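Local coordinates for fibronectin type-III domain-containing protein (Caldanaerobacter subterraneus subsp. tengcongensis, PDB 7JGU) that is of unknown function but contributes an extremely heat-stable fibronectin type III-like domain, held partly by surface salt bridges, to a larger bacterial protein, at residues Ala70-Asn75 / Ser80-Ala85. Sequence-based numbering, arbitrary orientation.
Sequences ALIAVN and SNFVTA. Unlike the reference sequence in segment 70-75: Ile72 (reference Arg).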
ATOM      1  N   ALA A  70      -0.276  -1.117   4.884  1.00 10.70           N
ATOM      2  CA  ALA A  70      -1.542  -0.473   5.205  1.00 10.94           C
ATOM      3  C   ALA A  70      -1.736   0.704   4.266  1.00 10.88           C
ATOM      4  O   ALA A  70      -0.787   1.404   3.927  1.00 12.98           O
ATOM      5  CB  ALA A  70      -1.596  -0.013   6.651  1.00 12.21           C
ATOM      6  N   LEU A  71      -2.967   0.907   3.835  1.00 10.42           N
ATOM      7  CA  LEU A  71      -3.325   1.910   2.847  1.00  9.91           C
ATOM      8  C   LEU A  71      -4.516   2.697   3.351  1.00 10.42           C
ATOM      9  O   LEU A  71      -5.439   2.125   3.929  1.00 10.86           O
ATOM     10  CB  LEU A  71      -3.722   1.198   1.563  1.00 11.17           C
ATOM     11  CG  LEU A  71      -4.221   2.027   0.403  1.00 11.72           C
ATOM     12  CD1 LEU A  71      -3.108   2.823  -0.249  1.00 14.31           C
ATOM     13  CD2 LEU A  71      -4.870   1.101  -0.625  1.00 13.25           C
ATOM     14  N   ILE A  72      -4.465   4.013   3.145  0.58  9.17           N
ATOM     15  CA  ILE A  72      -5.608   4.893   3.354  0.58  9.07           C
ATOM     16  C   ILE A  72      -5.811   5.756   2.121  0.58 10.63           C
ATOM     17  O   ILE A  72      -4.873   6.039   1.367  0.58 10.37           O
ATOM     18  CB  ILE A  72      -5.472   5.806   4.581  0.58 11.08           C
ATOM     19  CG1 ILE A  72      -4.055   6.376   4.696  0.58 11.64           C
ATOM     20  CG2 ILE A  72      -5.817   5.038   5.808  0.58 12.61           C
ATOM     21  CD1 ILE A  72      -3.953   7.612   5.591  0.58 13.80           C
ATOM     22  N   ALA A  73      -7.049   6.219   1.953  1.00 12.66           N
ATOM     23  CA  ALA A  73      -7.374   7.264   0.996  1.00 12.45           C
ATOM     24  C   ALA A  73      -7.611   8.541   1.791  1.00 13.35           C
ATOM     25  O   ALA A  73      -8.135   8.496   2.900  1.00 15.51           O
ATOM     26  CB  ALA A  73      -8.636   6.909   0.229  1.00 13.62           C
ATOM     27  N   VAL A  74      -7.258   9.682   1.202  1.00 13.04           N
ATOM     28  CA  VAL A  74      -7.279  10.953   1.920  1.00 14.46           C
ATOM     29  C   VAL A  74      -7.882  12.036   1.037  1.00 15.04           C
ATOM     30  O   VAL A  74      -7.649  12.077  -0.175  1.00 16.31           O
ATOM     31  CB  VAL A  74      -5.849  11.353   2.324  1.00 15.88           C
ATOM     32  CG1 VAL A  74      -5.876  12.560   3.235  1.00 18.92           C
ATOM     33  CG2 VAL A  74      -5.121  10.198   2.994  1.00 18.34           C
ATOM     34  N   ASN A  75      -8.674  12.912   1.645  1.00 17.34           N
ATOM     35  CA  ASN A  75      -9.078  14.158   1.004  1.00 19.00           C
ATOM     36  C   ASN A  75      -9.023  15.258   2.054  1.00 24.06           C
ATOM     37  O   ASN A  75      -8.560  15.041   3.182  1.00 23.19           O
ATOM     38  CB  ASN A  75     -10.417  14.029   0.266  1.00 19.86           C
ATOM     39  CG  ASN A  75     -11.592  13.853   1.186  1.00 19.18           C
ATOM     40  OD1 ASN A  75     -11.544  14.177   2.364  1.00 21.86           O
ATOM     41  ND2 ASN A  75     -12.678  13.337   0.640  1.00 19.43           N
ATOM     42  N   SER A  80      -9.847   7.940   4.993  1.00 16.55           N
ATOM     43  CA  SER A  80     -10.667   6.755   5.162  1.00 16.00           C
ATOM     44  C   SER A  80     -10.102   5.893   6.290  1.00 15.96           C
ATOM     45  O   SER A  80      -9.076   6.204   6.882  1.00 18.02           O
ATOM     46  CB  SER A  80     -10.613   5.931   3.875  1.00 14.88           C
ATOM     47  OG  SER A  80      -9.314   5.355   3.689  1.00 13.33           O
ATOM     48  N   ASN A  81     -10.775   4.779   6.582  0.70 15.26           N
ATOM     49  CA  ASN A  81     -10.154   3.758   7.418  0.70 15.15           C
ATOM     50  C   ASN A  81      -8.999   3.074   6.675  0.70 13.00           C
ATOM     51  O   ASN A  81      -8.877   3.157   5.449  0.70 12.81           O
ATOM     52  CB  ASN A  81     -11.180   2.701   7.839  0.70 22.25           C
ATOM     53  CG  ASN A  81     -12.083   3.177   8.965  0.70 27.79           C
ATOM     54  OD1 ASN A  81     -11.998   4.326   9.409  0.70 27.46           O
ATOM     55  ND2 ASN A  81     -12.960   2.295   9.427  0.70 31.23           N
ATOM     56  N   PHE A  82      -8.151   2.387   7.435  1.00 13.70           N
ATOM     57  CA  PHE A  82      -7.029   1.649   6.885  1.00 13.25           C
ATOM     58  C   PHE A  82      -7.450   0.280   6.363  1.00 14.12           C
ATOM     59  O   PHE A  82      -8.301  -0.395   6.952  1.00 16.71           O
ATOM     60  CB  PHE A  82      -6.002   1.376   7.985  1.00 14.45           C
ATOM     61  CG  PHE A  82      -5.191   2.562   8.386  1.00 14.67           C
ATOM     62  CD1 PHE A  82      -4.068   2.925   7.670  1.00 16.32           C
ATOM     63  CD2 PHE A  82      -5.532   3.297   9.502  1.00 16.59           C
ATOM     64  CE1 PHE A  82      -3.314   4.027   8.049  1.00 18.47           C
ATOM     65  CE2 PHE A  82      -4.780   4.378   9.884  1.00 20.20           C
ATOM     66  CZ  PHE A  82      -3.662   4.738   9.159  1.00 20.71           C
ATOM     67  N   VAL A  83      -6.791  -0.149   5.289  1.00 12.58           N
ATOM     68  CA  VAL A  83      -6.909  -1.509   4.773  0.55 14.73           C
ATOM     69  C   VAL A  83      -5.504  -2.060   4.611  1.00 12.51           C
ATOM     70  O   VAL A  83      -4.568  -1.317   4.335  1.00 13.01           O
ATOM     71  CB  VAL A  83      -7.681  -1.585   3.445  0.55 17.45           C
ATOM     72  CG1 VAL A  83      -9.033  -0.991   3.637  0.55 19.16           C
ATOM     73  CG2 VAL A  83      -6.946  -0.868   2.337  0.55 19.32           C
ATOM     74  N   THR A  84      -5.352  -3.364   4.811  1.00 13.62           N
ATOM     75  CA  THR A  84      -4.036  -3.988   4.725  1.00 13.43           C
ATOM     76  C   THR A  84      -3.997  -5.095   3.683  1.00 12.50           C
ATOM     77  O   THR A  84      -5.018  -5.661   3.304  1.00 14.79           O
ATOM     78  CB  THR A  84      -3.544  -4.527   6.079  1.00 16.63           C
ATOM     79  OG1 THR A  84      -4.441  -5.546   6.541  1.00 19.97           O
ATOM     80  CG2 THR A  84      -3.424  -3.415   7.110  1.00 20.20           C
ATOM     81  N   ALA A  85      -2.780  -5.408   3.254  1.00 12.52           N
ATOM     82  CA  ALA A  85      -2.541  -6.490   2.315  1.00 12.73           C
ATOM     83  C   ALA A  85      -1.095  -6.926   2.481  1.00 12.60           C
ATOM     84  O   ALA A  85      -0.255  -6.156   2.937  1.00 13.20           O
ATOM     85  CB  ALA A  85      -2.793  -6.059   0.873  1.00 13.20           C
TER
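Leu71 and Val83 exchange two backbone hydrogen bonds, Leu71 N to Val83 O at 2.8 Å and Val83 N to Leu71 O at 3.0 Å. Beyond this antiparallel pair, Ser80 takes over the bonding: its N donates to Ala73 O at 2.8 Å, while its hydroxyl, not its carbonyl, accepts the N-H of Ala73. That last bond, Ala73 N to Ser80 OG, is nearly straight (171°); CB points at the 70-75 strand, and chi1 of 69° puts OG within bonding distance of Ala73. Ser80 OG in turn donates to Asn81 O at 2.8 Å, so the hydroxyl bridges the break in the strand. Without the hydroxyl, as with an alanine here, Ala73 N and Asn81 O would probably both lose this partner, and the irregular segment would be freer to shift. The two segments belong to the hairpin of strands 66-75 and 78-88, at one margin of the four-stranded sheet of the fibronectin type III beta-sandwich; strand 34-41 pairs with the other side of 66-75. Apolar contacts occupy both faces. Ile72, which replaces the reference arginine, in one of its two conformers lays CG2 over the Phe82 ring, 3.6 Å from its centroid, a CH-pi contact; Tyr45 meets the same ring edge-to-face. The methyl of Ala70 touches both Phe82 CD1 and Thr84 CG2, the small residue suiting a close pairing (Ala70 CA to Thr84 CA 4.3 Å). On the opposite face, beta-branched Val83, also modelled in two conformers, in one of them sets CG2 3.9 Å from Leu71 CB.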